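Local atomic coordinates of tylactone synthase starter module and modules 1 & 2 (Streptomyces fradiae, PDB entry 2Z5L), a protein that contains the first ketoreductase of the tylosin polyketide synthase, a short-chain dehydrogenase/reductase that probably reduces a beta-keto group of the growing polyketide. Residues Leu51-Pro56 and Leu80-Gly85; Asn106-Ser111 and Arg141-Thr146; Leu263-Met268 and His341-Leu346; Leu287-Arg292 and Cys312-Ala317. One frame throughout, in Å; residues are numbered along the deposited sequence.

Contact 1. Residues Leu51-Pro56 and Leu80-Gly85; sequences LLVAPP and LEVPIG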
loop_
_atom_site.group_PDB
_atom_site.type_symbol
_atom_site.label_atom_id
_atom_site.label_comp_id
_atom_site.label_asym_id
_atom_site.label_seq_id
_atom_site.Cartn_x
_atom_site.Cartn_y
_atom_site.Cartn_z
ATOM N N LEU A 51 -2.495 -25.627 -9.318
ATOM C CA LEU A 51 -1.665 -25.262 -10.452
ATOM C C LEU A 51 -0.600 -24.318 -9.912
ATOM O O LEU A 51 -0.906 -23.191 -9.536
ATOM C CB LEU A 51 -2.497 -24.544 -11.511
ATOM C CG LEU A 51 -1.797 -24.183 -12.828
ATOM C CD1 LEU A 51 -1.545 -25.433 -13.656
ATOM C CD2 LEU A 51 -2.689 -23.222 -13.623
ATOM N N LEU A 52 0.644 -24.784 -9.846
ATOM C CA LEU A 52 1.727 -23.935 -9.367
ATOM C C LEU A 52 2.274 -23.142 -10.538
ATOM O O LEU A 52 2.822 -23.727 -11.468
ATOM C CB LEU A 52 2.860 -24.763 -8.779
ATOM C CG LEU A 52 2.495 -25.775 -7.703
ATOM C CD1 LEU A 52 3.759 -26.477 -7.257
ATOM C CD2 LEU A 52 1.808 -25.088 -6.530
ATOM N N VAL A 53 2.119 -21.817 -10.483
ATOM C CA VAL A 53 2.609 -20.911 -11.523
ATOM C C VAL A 53 3.901 -20.289 -11.014
ATOM O O VAL A 53 3.928 -19.701 -9.936
ATOM C CB VAL A 53 1.614 -19.770 -11.801
ATOM C CG1 VAL A 53 2.111 -18.926 -12.962
ATOM C CG2 VAL A 53 0.229 -20.341 -12.101
ATOM N N ALA A 54 4.970 -20.407 -11.790
ATOM C CA ALA A 54 6.249 -19.852 -11.372
ATOM C C ALA A 54 7.093 -19.350 -12.538
ATOM O O ALA A 54 6.927 -19.809 -13.671
ATOM C CB ALA A 54 7.024 -20.905 -10.603
ATOM N N PRO A 55 8.018 -18.405 -12.271
ATOM C CA PRO A 55 8.899 -17.842 -13.298
ATOM C C PRO A 55 9.809 -18.933 -13.846
ATOM O O PRO A 55 10.049 -19.929 -13.182
ATOM C CB PRO A 55 9.696 -16.785 -12.543
ATOM C CG PRO A 55 8.804 -16.404 -11.430
ATOM C CD PRO A 55 8.222 -17.720 -10.987
ATOM N N PRO A 56 10.344 -18.740 -15.059
ATOM C CA PRO A 56 11.233 -19.703 -15.713
ATOM C C PRO A 56 12.298 -20.265 -14.778
ATOM O O PRO A 56 13.252 -19.574 -14.418
ATOM C CB PRO A 56 11.829 -18.889 -16.854
ATOM C CG PRO A 56 10.718 -17.952 -17.201
ATOM C CD PRO A 56 10.260 -17.496 -15.847
ATOM N N LEU A 80 3.081 -24.693 -13.924
ATOM C CA LEU A 80 3.050 -23.883 -15.138
ATOM C C LEU A 80 4.168 -22.834 -15.068
ATOM O O LEU A 80 4.518 -22.349 -13.993
ATOM C CB LEU A 80 1.702 -23.169 -15.282
ATOM C CG LEU A 80 1.399 -22.558 -16.654
ATOM C CD1 LEU A 80 1.051 -23.663 -17.653
ATOM C CD2 LEU A 80 0.246 -21.597 -16.549
ATOM N N GLU A 81 4.709 -22.467 -16.222
ATOM C CA GLU A 81 5.770 -21.476 -16.262
ATOM C C GLU A 81 5.336 -20.180 -16.946
ATOM O O GLU A 81 4.937 -20.185 -18.111
ATOM C CB GLU A 81 6.988 -22.052 -16.985
ATOM C CG GLU A 81 8.280 -21.382 -16.606
ATOM C CD GLU A 81 9.506 -22.108 -17.137
ATOM O OE1 GLU A 81 9.767 -22.036 -18.353
ATOM O OE2 GLU A 81 10.203 -22.751 -16.326
ATOM N N VAL A 82 5.405 -19.077 -16.208
ATOM C CA VAL A 82 5.060 -17.774 -16.759
ATOM C C VAL A 82 6.184 -16.800 -16.479
ATOM O O VAL A 82 6.454 -16.449 -15.336
ATOM C CB VAL A 82 3.771 -17.186 -16.154
ATOM C CG1 VAL A 82 3.588 -15.746 -16.639
ATOM C CG2 VAL A 82 2.580 -18.020 -16.572
ATOM N N PRO A 83 6.847 -16.337 -17.535
ATOM C CA PRO A 83 7.953 -15.396 -17.383
ATOM C C PRO A 83 7.531 -14.014 -16.875
ATOM O O PRO A 83 6.433 -13.522 -17.174
ATOM C CB PRO A 83 8.553 -15.351 -18.783
ATOM C CG PRO A 83 7.341 -15.520 -19.662
ATOM C CD PRO A 83 6.549 -16.599 -18.954
ATOM N N ILE A 84 8.408 -13.413 -16.078
ATOM C CA ILE A 84 8.184 -12.075 -15.549
ATOM C C ILE A 84 8.161 -11.192 -16.798
ATOM O O ILE A 84 8.847 -11.487 -17.775
ATOM C CB ILE A 84 9.333 -11.706 -14.603
ATOM C CG1 ILE A 84 9.384 -12.748 -13.487
ATOM C CG2 ILE A 84 9.134 -10.318 -14.017
ATOM C CD1 ILE A 84 10.638 -12.694 -12.650
ATOM N N GLY A 85 7.356 -10.138 -16.796
ATOM C CA GLY A 85 7.285 -9.310 -17.983
ATOM C C GLY A 85 6.117 -9.733 -18.869
ATOM O O GLY A 85 5.626 -8.936 -19.673
#
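Leu80 N donates to Leu52 O at 2.7 Å, the shortest hydrogen bond between these two segments, and opens the pairing of strand 49-54 with the short strand 80-81. The strands run parallel and are linked through helix 60-71 in a beta-alpha-beta unit of Rossmann type, with strand 80-81 at the outer edge. The ladder continues through Ala54 N to Leu80 O (3.0 Å) and Val82 N to Ala54 O; in this last bond the donor stands above the carbonyl plane, 42° out of it, as the chains begin to leave the strand geometry. Glu81 CA adds a C-H...O contact to Ala54 O.

On one face, Val53 CG1 meets Val82 CG2 at 3.8 Å, and Leu95 of helix 88-99 covers Leu80. Glu81 turns the other way: with CG anti to its backbone N (chi1 -156°), the side chain lies over Pro56, and OE2 comes within 3.3 Å of Pro56 CA while accepting a hydrogen bond from Thr57 N. The Pro56 and Pro83 side chains cross at about a right angle, Pro56 CG to Pro83 CB 3.7 Å. Val82 O is buried without a hydrogen-bond partner in the model; Pro55 CA offers it a C-H...O contact of 3.5 Å.

Contact 2. Residues Asn106-Ser111 and Arg141-Thr146; sequences NTTVVS and RVWALT
Five backbone hydrogen bonds join Thr107-Ser111 to Arg141-Leu145 in parallel register. Arg141 N to Thr107 O starts the series, and Val109 N reaches Arg141 O at 2.7 Å, though the bond is bent to 133° at the hydrogen. Further along the geometry straightens: Trp143 N to Val109 O (2.8 Å) and Ser111 N to Trp143 O (2.9 Å) are close to linear, and Leu145 N to Ser111 O follows. A modelled water, its exact position uncertain, also donates to Ser111 O (2.7 Å).

Among the apolar contacts, Val110 CG1, placed anti to the backbone N (chi1 -174°), touches Leu145 CD1 at 3.7 Å. Thr108 CG2 approaches the Trp143 ring obliquely at CD1, 4.1 Å away, and on the opposite face Val109 and Val142 are more loosely paired.

Among side-chain polar groups, Asn106 ND2 makes a weak bond to Thr108 OG1 within its own segment. The guanidinium of Arg141 leads away from the pair, its NH1 bonding Pro177 O and Trp180 O. Helix 119-135 connects the two strands and packs Leu128 on Ser111 and Leu129 on Val142, the beta-alpha-beta arrangement of a Rossmann-type fold.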
loop_
_atom_site.group_PDB
_atom_site.type_symbol
_atom_site.label_atom_id
_atom_site.label_comp_id
_atom_site.label_asym_id
_atom_site.label_seq_id
_atom_site.Cartn_x
_atom_site.Cartn_y
_atom_site.Cartn_z
ATOM N N ASN A 106 -12.904 -27.021 -9.375
ATOM C CA ASN A 106 -12.192 -25.811 -8.967
ATOM C C ASN A 106 -10.700 -25.967 -9.188
ATOM O O ASN A 106 -10.122 -27.008 -8.884
ATOM C CB ASN A 106 -12.426 -25.508 -7.479
ATOM C CG ASN A 106 -11.513 -24.393 -6.956
ATOM O OD1 ASN A 106 -11.626 -23.236 -7.370
ATOM N ND2 ASN A 106 -10.602 -24.744 -6.054
ATOM N N THR A 107 -10.078 -24.921 -9.715
ATOM C CA THR A 107 -8.644 -24.930 -9.948
ATOM C C THR A 107 -8.030 -23.916 -8.996
ATOM O O THR A 107 -8.276 -22.714 -9.114
ATOM C CB THR A 107 -8.281 -24.495 -11.380
ATOM O OG1 THR A 107 -9.091 -25.202 -12.328
ATOM C CG2 THR A 107 -6.810 -24.779 -11.646
ATOM N N THR A 108 -7.255 -24.398 -8.035
ATOM C CA THR A 108 -6.617 -23.499 -7.099
ATOM C C THR A 108 -5.261 -23.084 -7.658
ATOM O O THR A 108 -4.329 -23.888 -7.683
ATOM C CB THR A 108 -6.401 -24.161 -5.732
ATOM O OG1 THR A 108 -7.669 -24.467 -5.144
ATOM C CG2 THR A 108 -5.619 -23.226 -4.821
ATOM N N VAL A 109 -5.162 -21.835 -8.110
ATOM C CA VAL A 109 -3.921 -21.313 -8.673
ATOM C C VAL A 109 -2.987 -20.768 -7.595
ATOM O O VAL A 109 -3.326 -19.814 -6.888
ATOM C CB VAL A 109 -4.189 -20.173 -9.689
ATOM C CG1 VAL A 109 -2.897 -19.823 -10.424
ATOM C CG2 VAL A 109 -5.270 -20.579 -10.669
ATOM N N VAL A 110 -1.816 -21.389 -7.475
ATOM C CA VAL A 110 -0.798 -20.982 -6.505
ATOM C C VAL A 110 0.321 -20.293 -7.273
ATOM O O VAL A 110 1.097 -20.949 -7.956
ATOM C CB VAL A 110 -0.223 -22.203 -5.753
ATOM C CG1 VAL A 110 0.718 -21.741 -4.647
ATOM C CG2 VAL A 110 -1.365 -23.022 -5.165
ATOM N N SER A 111 0.388 -18.969 -7.159
ATOM C CA SER A 111 1.388 -18.175 -7.866
ATOM C C SER A 111 2.677 -17.927 -7.090
ATOM O O SER A 111 2.657 -17.464 -5.948
ATOM C CB SER A 111 0.790 -16.819 -8.256
ATOM O OG SER A 111 1.773 -15.960 -8.797
ATOM N N ARG A 141 -9.386 -20.311 -7.400
ATOM C CA ARG A 141 -8.878 -19.515 -6.285
ATOM C C ARG A 141 -7.429 -19.134 -6.555
ATOM O O ARG A 141 -6.581 -20.000 -6.780
ATOM C CB ARG A 141 -8.958 -20.292 -4.960
ATOM C CG ARG A 141 -10.372 -20.474 -4.406
ATOM C CD ARG A 141 -11.002 -19.139 -4.052
ATOM N NE ARG A 141 -12.415 -19.268 -3.725
ATOM C CZ ARG A 141 -13.192 -18.253 -3.357
ATOM N NH1 ARG A 141 -12.688 -17.033 -3.267
ATOM N NH2 ARG A 141 -14.477 -18.453 -3.082
ATOM N N VAL A 142 -7.145 -17.838 -6.526
ATOM C CA VAL A 142 -5.791 -17.373 -6.778
ATOM C C VAL A 142 -5.092 -17.016 -5.485
ATOM O O VAL A 142 -5.545 -16.157 -4.740
ATOM C CB VAL A 142 -5.778 -16.140 -7.706
ATOM C CG1 VAL A 142 -4.327 -15.757 -8.032
ATOM C CG2 VAL A 142 -6.544 -16.448 -8.989
ATOM N N TRP A 143 -3.986 -17.691 -5.217
ATOM C CA TRP A 143 -3.233 -17.415 -4.015
ATOM C C TRP A 143 -1.860 -16.900 -4.416
ATOM O O TRP A 143 -1.185 -17.504 -5.241
ATOM C CB TRP A 143 -3.106 -18.676 -3.165
ATOM C CG TRP A 143 -4.341 -18.977 -2.384
ATOM C CD1 TRP A 143 -5.468 -19.598 -2.831
ATOM C CD2 TRP A 143 -4.585 -18.630 -1.019
ATOM N NE1 TRP A 143 -6.405 -19.662 -1.825
ATOM C CE2 TRP A 143 -5.886 -19.073 -0.701
ATOM C CE3 TRP A 143 -3.828 -17.985 -0.034
ATOM C CZ2 TRP A 143 -6.450 -18.891 0.570
ATOM C CZ3 TRP A 143 -4.385 -17.804 1.225
ATOM C CH2 TRP A 143 -5.686 -18.257 1.516
ATOM N N ALA A 144 -1.458 -15.769 -3.849
ATOM C CA ALA A 144 -0.169 -15.206 -4.176
ATOM C C ALA A 144 0.798 -15.407 -3.023
ATOM O O ALA A 144 0.569 -14.926 -1.908
ATOM C CB ALA A 144 -0.302 -13.725 -4.500
ATOM N N LEU A 145 1.880 -16.129 -3.292
ATOM C CA LEU A 145 2.895 -16.372 -2.278
ATOM C C LEU A 145 3.968 -15.312 -2.424
ATOM O O LEU A 145 4.283 -14.890 -3.532
ATOM C CB LEU A 145 3.507 -17.759 -2.449
ATOM C CG LEU A 145 2.512 -18.921 -2.361
ATOM C CD1 LEU A 145 3.281 -20.235 -2.442
ATOM C CD2 LEU A 145 1.723 -18.839 -1.086
ATOM N N THR A 146 4.519 -14.869 -1.300
ATOM C CA THR A 146 5.566 -13.852 -1.304
ATOM C C THR A 146 6.566 -14.156 -0.202
ATOM O O THR A 146 6.396 -15.113 0.555
ATOM C CB THR A 146 4.996 -12.446 -1.052
ATOM O OG1 THR A 146 4.541 -12.350 0.302
ATOM C CG2 THR A 146 3.830 -12.166 -1.991
HETATM O O HOH W 1 3.280 -14.801 -5.715
#

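Contact 3. Residues Leu263-Met268 and His341-Leu346; sequences LITGGM and HTAGIL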
loop_
_atom_site.group_PDB
_atom_site.type_symbol
_atom_site.label_atom_id
_atom_site.label_comp_id
_atom_site.label_asym_id
_atom_site.label_seq_id
_atom_site.Cartn_x
_atom_site.Cartn_y
_atom_site.Cartn_z
ATOM N N LEU A 263 10.688 20.838 2.929
ATOM C CA LEU A 263 10.435 20.486 1.538
ATOM C C LEU A 263 9.073 19.810 1.460
ATOM O O LEU A 263 8.823 18.837 2.179
ATOM C CB LEU A 263 11.495 19.512 1.031
ATOM C CG LEU A 263 11.294 18.953 -0.375
ATOM C CD1 LEU A 263 11.222 20.104 -1.398
ATOM C CD2 LEU A 263 12.471 18.026 -0.727
ATOM N N ILE A 264 8.212 20.315 0.584
ATOM C CA ILE A 264 6.871 19.749 0.414
ATOM C C ILE A 264 6.569 19.438 -1.048
ATOM O O ILE A 264 6.429 20.359 -1.863
ATOM C CB ILE A 264 5.776 20.725 0.906
ATOM C CG1 ILE A 264 5.852 20.895 2.419
ATOM C CG2 ILE A 264 4.396 20.214 0.483
ATOM C CD1 ILE A 264 5.072 22.105 2.926
ATOM N N THR A 265 6.455 18.154 -1.392
ATOM C CA THR A 265 6.127 17.841 -2.780
ATOM C C THR A 265 4.602 17.925 -2.933
ATOM O O THR A 265 3.868 17.866 -1.937
ATOM C CB THR A 265 6.669 16.462 -3.235
ATOM O OG1 THR A 265 5.929 15.403 -2.626
ATOM C CG2 THR A 265 8.155 16.318 -2.844
ATOM N N GLY A 266 4.132 18.114 -4.162
ATOM C CA GLY A 266 2.709 18.259 -4.382
ATOM C C GLY A 266 2.210 19.433 -3.560
ATOM O O GLY A 266 1.112 19.418 -3.006
ATOM N N GLY A 267 3.029 20.472 -3.474
ATOM C CA GLY A 267 2.651 21.648 -2.695
ATOM C C GLY A 267 1.534 22.514 -3.282
ATOM O O GLY A 267 1.021 23.388 -2.597
ATOM N N MET A 268 1.159 22.310 -4.544
ATOM C CA MET A 268 0.087 23.115 -5.107
ATOM C C MET A 268 -1.223 22.301 -5.128
ATOM O O MET A 268 -2.183 22.667 -5.807
ATOM C CB MET A 268 0.463 23.619 -6.507
ATOM C CG MET A 268 1.648 24.617 -6.492
ATOM S SD MET A 268 1.186 26.204 -5.686
ATOM C CE MET A 268 0.400 26.988 -7.028
ATOM N N HIS A 341 6.018 14.420 1.538
ATOM C CA HIS A 341 5.667 13.950 0.202
ATOM C C HIS A 341 4.161 13.803 0.025
ATOM O O HIS A 341 3.591 12.797 0.437
ATOM C CB HIS A 341 6.346 12.602 -0.054
ATOM C CG HIS A 341 6.239 12.122 -1.469
ATOM N ND1 HIS A 341 6.575 12.909 -2.548
ATOM C CD2 HIS A 341 5.837 10.932 -1.977
ATOM C CE1 HIS A 341 6.382 12.225 -3.664
ATOM N NE2 HIS A 341 5.934 11.025 -3.345
ATOM N N THR A 342 3.515 14.799 -0.579
ATOM C CA THR A 342 2.073 14.706 -0.789
ATOM C C THR A 342 1.762 14.459 -2.269
ATOM O O THR A 342 0.608 14.250 -2.629
ATOM C CB THR A 342 1.302 15.975 -0.286
ATOM O OG1 THR A 342 1.236 16.941 -1.328
ATOM C CG2 THR A 342 2.012 16.654 0.893
ATOM N N ALA A 343 2.790 14.458 -3.126
ATOM C CA ALA A 343 2.570 14.246 -4.565
ATOM C C ALA A 343 1.927 12.905 -4.913
ATOM O O ALA A 343 2.161 11.889 -4.259
ATOM C CB ALA A 343 3.875 14.400 -5.341
ATOM N N GLY A 344 1.137 12.911 -5.980
ATOM C CA GLY A 344 0.467 11.702 -6.419
ATOM C C GLY A 344 -0.687 12.038 -7.333
ATOM O O GLY A 344 -1.011 13.215 -7.526
ATOM N N ILE A 345 -1.320 11.008 -7.889
ATOM C CA ILE A 345 -2.432 11.217 -8.806
ATOM C C ILE A 345 -3.662 10.397 -8.470
ATOM O O ILE A 345 -3.564 9.316 -7.888
ATOM C CB ILE A 345 -2.038 10.860 -10.227
ATOM C CG1 ILE A 345 -1.822 9.358 -10.325
ATOM C CG2 ILE A 345 -0.760 11.587 -10.618
ATOM C CD1 ILE A 345 -1.649 8.879 -11.731
ATOM N N LEU A 346 -4.823 10.908 -8.862
ATOM C CA LEU A 346 -6.073 10.209 -8.608
ATOM C C LEU A 346 -6.139 8.956 -9.472
ATOM O O LEU A 346 -5.893 8.996 -10.685
ATOM C CB LEU A 346 -7.273 11.121 -8.907
ATOM C CG LEU A 346 -8.441 11.102 -7.906
ATOM C CD1 LEU A 346 -9.482 12.129 -8.325
ATOM C CD2 LEU A 346 -9.065 9.707 -7.839
#
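Strand 261-265 and the glycine-rich turn that follows, consistent with the Rossmann-type nucleotide-binding motif of short-chain dehydrogenases, meet here the loop that leaves strand 338-341. The hydroxyl of Thr265 is the hub. Its OG1 lies 2.6 Å from His341 ND1 in a short hydrogen bond in which either atom could be the donor, and it also receives two weak bonds, from Thr342 N at 3.2 Å and from Ala343 N at 3.3 Å. Thr265 can reach all three because OG1 sits between its own backbone N and carbonyl carbon (chi1 72°). The threonine and histidine side chains are inclined to each other, with Thr265 CG2 at the ring edge, in its plane, while Ala343 N stands 4.1 Å above one face of the ring, toward its rim.

A second focus is Thr265 O. Thr342 OG1 donates to it at 2.9 Å; the single N-H of Thr342 is shared weakly between Thr265 OG1 and Thr265 O, its N lying 3.4 Å from the latter. Gly266 follows with a positive phi of 58°, and its CA comes within 4.0 Å of Ala343 CA.

His341 NE2 bonds Lys366 O of helix 356-376, which also packs Ala370 on the His341 side chain. Helix 270-281 covers Ile264 and Thr342 through Ala276 and Leu275, while strand 286-291 pairs with Ile264 and lays Thr290 against Thr265.

Contact 4. Residues Leu287-Arg292 and Cys312-Ala317; sequences LVLTSR and CEVVHA
Ser291 and His316 make the one side-chain hydrogen bond between these parallel strands. Ser291 OG approaches the imidazole at its edge, near the ring plane, and lies 2.6 Å from NE2; either atom could be the donor. Ser291 CB is in the plane at the same edge. The imidazole of His316 reaches across to strand 286-291 with CG anti to the backbone N (chi1 -168°), and the same pose brings CD2 obliquely to 3.0 Å from Leu289 O. That carbonyl also accepts the backbone bond from Ala317 N.

Val288 and Val315 project from the other face, side by side and pointing the same way. CG1 of Val315 is equidistant from the two methyls of Val288, 3.8 Å from CG1 and from CG2. On the histidine's face, Leu287 CG packs on Cys312 SG at 3.6 Å, and Leu289 CD1 meets Val314 CG1 more loosely. Between the two faces runs a ladder of five backbone bonds, from Leu287 N to Glu313 O (2.7 Å) through to Ser291 N to Ala317 O.

Helix 300-308 makes the beta-alpha-beta crossover between the strands and covers the leucine face, Leu307 packing on both Leu289 and Val314, and Ala300 on His316. Leu330 of helix 324-333 covers Val288, Thr290 and Ala317 on the other face. Strand 261-265 flanks strand 286-291, whereas strand 313-318 is outermost within the chain.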
loop_
_atom_site.group_PDB
_atom_site.type_symbol
_atom_site.label_atom_id
_atom_site.label_comp_id
_atom_site.label_asym_id
_atom_site.label_seq_id
_atom_site.Cartn_x
_atom_site.Cartn_y
_atom_site.Cartn_z
ATOM N N LEU A 287 10.176 27.291 3.241
ATOM C CA LEU A 287 9.358 26.283 2.615
ATOM C C LEU A 287 9.800 26.217 1.173
ATOM O O LEU A 287 10.044 27.251 0.537
ATOM C CB LEU A 287 7.870 26.657 2.671
ATOM C CG LEU A 287 7.158 26.528 4.019
ATOM C CD1 LEU A 287 5.654 26.864 3.873
ATOM C CD2 LEU A 287 7.313 25.106 4.528
ATOM N N VAL A 288 9.935 24.993 0.678
ATOM C CA VAL A 288 10.314 24.738 -0.702
ATOM C C VAL A 288 9.198 23.861 -1.245
ATOM O O VAL A 288 9.037 22.729 -0.805
ATOM C CB VAL A 288 11.653 23.996 -0.763
ATOM C CG1 VAL A 288 11.926 23.526 -2.165
ATOM C CG2 VAL A 288 12.759 24.938 -0.291
ATOM N N LEU A 289 8.423 24.397 -2.181
ATOM C CA LEU A 289 7.297 23.682 -2.747
ATOM C C LEU A 289 7.558 23.242 -4.172
ATOM O O LEU A 289 8.046 24.018 -4.994
ATOM C CB LEU A 289 6.058 24.580 -2.710
ATOM C CG LEU A 289 5.821 25.330 -1.400
ATOM C CD1 LEU A 289 4.695 26.329 -1.611
ATOM C CD2 LEU A 289 5.497 24.373 -0.273
ATOM N N THR A 290 7.247 21.987 -4.471
ATOM C CA THR A 290 7.450 21.515 -5.826
ATOM C C THR A 290 6.095 21.205 -6.403
ATOM O O THR A 290 5.183 20.817 -5.676
ATOM C CB THR A 290 8.316 20.257 -5.868
ATOM O OG1 THR A 290 7.509 19.114 -5.581
ATOM C CG2 THR A 290 9.432 20.348 -4.820
ATOM N N SER A 291 5.965 21.408 -7.709
ATOM C CA SER A 291 4.720 21.134 -8.419
ATOM C C SER A 291 5.001 20.927 -9.903
ATOM O O SER A 291 6.055 21.317 -10.405
ATOM C CB SER A 291 3.738 22.289 -8.243
ATOM O OG SER A 291 4.209 23.470 -8.861
ATOM N N ARG A 292 4.037 20.315 -10.584
ATOM C CA ARG A 292 4.107 20.015 -12.007
ATOM C C ARG A 292 4.380 21.228 -12.893
ATOM O O ARG A 292 5.181 21.151 -13.821
ATOM C CB ARG A 292 2.800 19.333 -12.451
ATOM C CG ARG A 292 1.535 19.859 -11.731
ATOM C CD ARG A 292 1.123 18.956 -10.563
ATOM N NE ARG A 292 0.795 19.673 -9.334
ATOM C CZ ARG A 292 1.454 19.527 -8.186
ATOM N NH1 ARG A 292 2.481 18.688 -8.127
ATOM N NH2 ARG A 292 1.090 20.207 -7.097
ATOM N N CYS A 312 7.970 33.218 7.056
ATOM C CA CYS A 312 8.648 32.110 6.392
ATOM C C CYS A 312 9.137 32.442 4.974
ATOM O O CYS A 312 8.428 33.074 4.195
ATOM C CB CYS A 312 7.691 30.915 6.333
ATOM S SG CYS A 312 8.474 29.430 5.740
ATOM N N GLU A 313 10.345 32.004 4.635
ATOM C CA GLU A 313 10.870 32.209 3.287
ATOM C C GLU A 313 10.377 31.131 2.323
ATOM O O GLU A 313 10.459 29.940 2.624
ATOM C CB GLU A 313 12.400 32.237 3.305
ATOM C CG GLU A 313 13.026 32.824 2.051
ATOM C CD GLU A 313 14.539 32.744 2.062
ATOM O OE1 GLU A 313 15.166 33.431 2.895
ATOM O OE2 GLU A 313 15.102 31.993 1.238
ATOM N N VAL A 314 9.865 31.548 1.166
ATOM C CA VAL A 314 9.259 30.600 0.230
ATOM C C VAL A 314 9.784 30.512 -1.175
ATOM O O VAL A 314 9.830 31.499 -1.909
ATOM C CB VAL A 314 7.752 30.876 0.073
ATOM C CG1 VAL A 314 7.128 29.893 -0.912
ATOM C CG2 VAL A 314 7.085 30.830 1.421
ATOM N N VAL A 315 10.107 29.294 -1.575
ATOM C CA VAL A 315 10.613 29.061 -2.915
ATOM C C VAL A 315 9.758 27.997 -3.632
ATOM O O VAL A 315 9.389 26.988 -3.039
ATOM C CB VAL A 315 12.104 28.617 -2.823
ATOM C CG1 VAL A 315 12.278 27.184 -3.276
ATOM C CG2 VAL A 315 12.977 29.577 -3.615
ATOM N N HIS A 316 9.470 28.214 -4.911
ATOM C CA HIS A 316 8.660 27.276 -5.675
ATOM C C HIS A 316 9.360 26.793 -6.959
ATOM O O HIS A 316 9.837 27.599 -7.767
ATOM C CB HIS A 316 7.321 27.945 -6.015
ATOM C CG HIS A 316 6.295 27.003 -6.555
ATOM N ND1 HIS A 316 5.023 27.407 -6.914
ATOM C CD2 HIS A 316 6.353 25.676 -6.818
ATOM C CE1 HIS A 316 4.351 26.369 -7.377
ATOM N NE2 HIS A 316 5.136 25.305 -7.329
ATOM N N ALA A 317 9.408 25.477 -7.151
ATOM C CA ALA A 317 10.044 24.909 -8.336
ATOM C C ALA A 317 9.225 23.809 -9.011
ATOM O O ALA A 317 8.453 23.101 -8.362
ATOM C CB ALA A 317 11.422 24.362 -7.971
#

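In the fold
The four contacts form two pairs on opposite sides of the chain's centre. Contacts 1 and 2 lie 12 Å apart, centre to centre, and share neighbouring strands: Val53 N meets Val110 O at 2.9 Å. Contacts 3 and 4, 11 Å apart between centres, are likewise joined, with Ile264 N 2.9 Å from Val288 O and Gly267 N 3.1 Å from Thr290 O, so the glycine-rich turn of contact 3 rests on strand 286-291 of contact 4. Both belong to the KR domain, where that turn probably borders the cofactor pocket. The pairs do not touch; contacts 1 and 3 stay about 21 Å apart at their nearest atoms, consistent with two Rossmann-like halves.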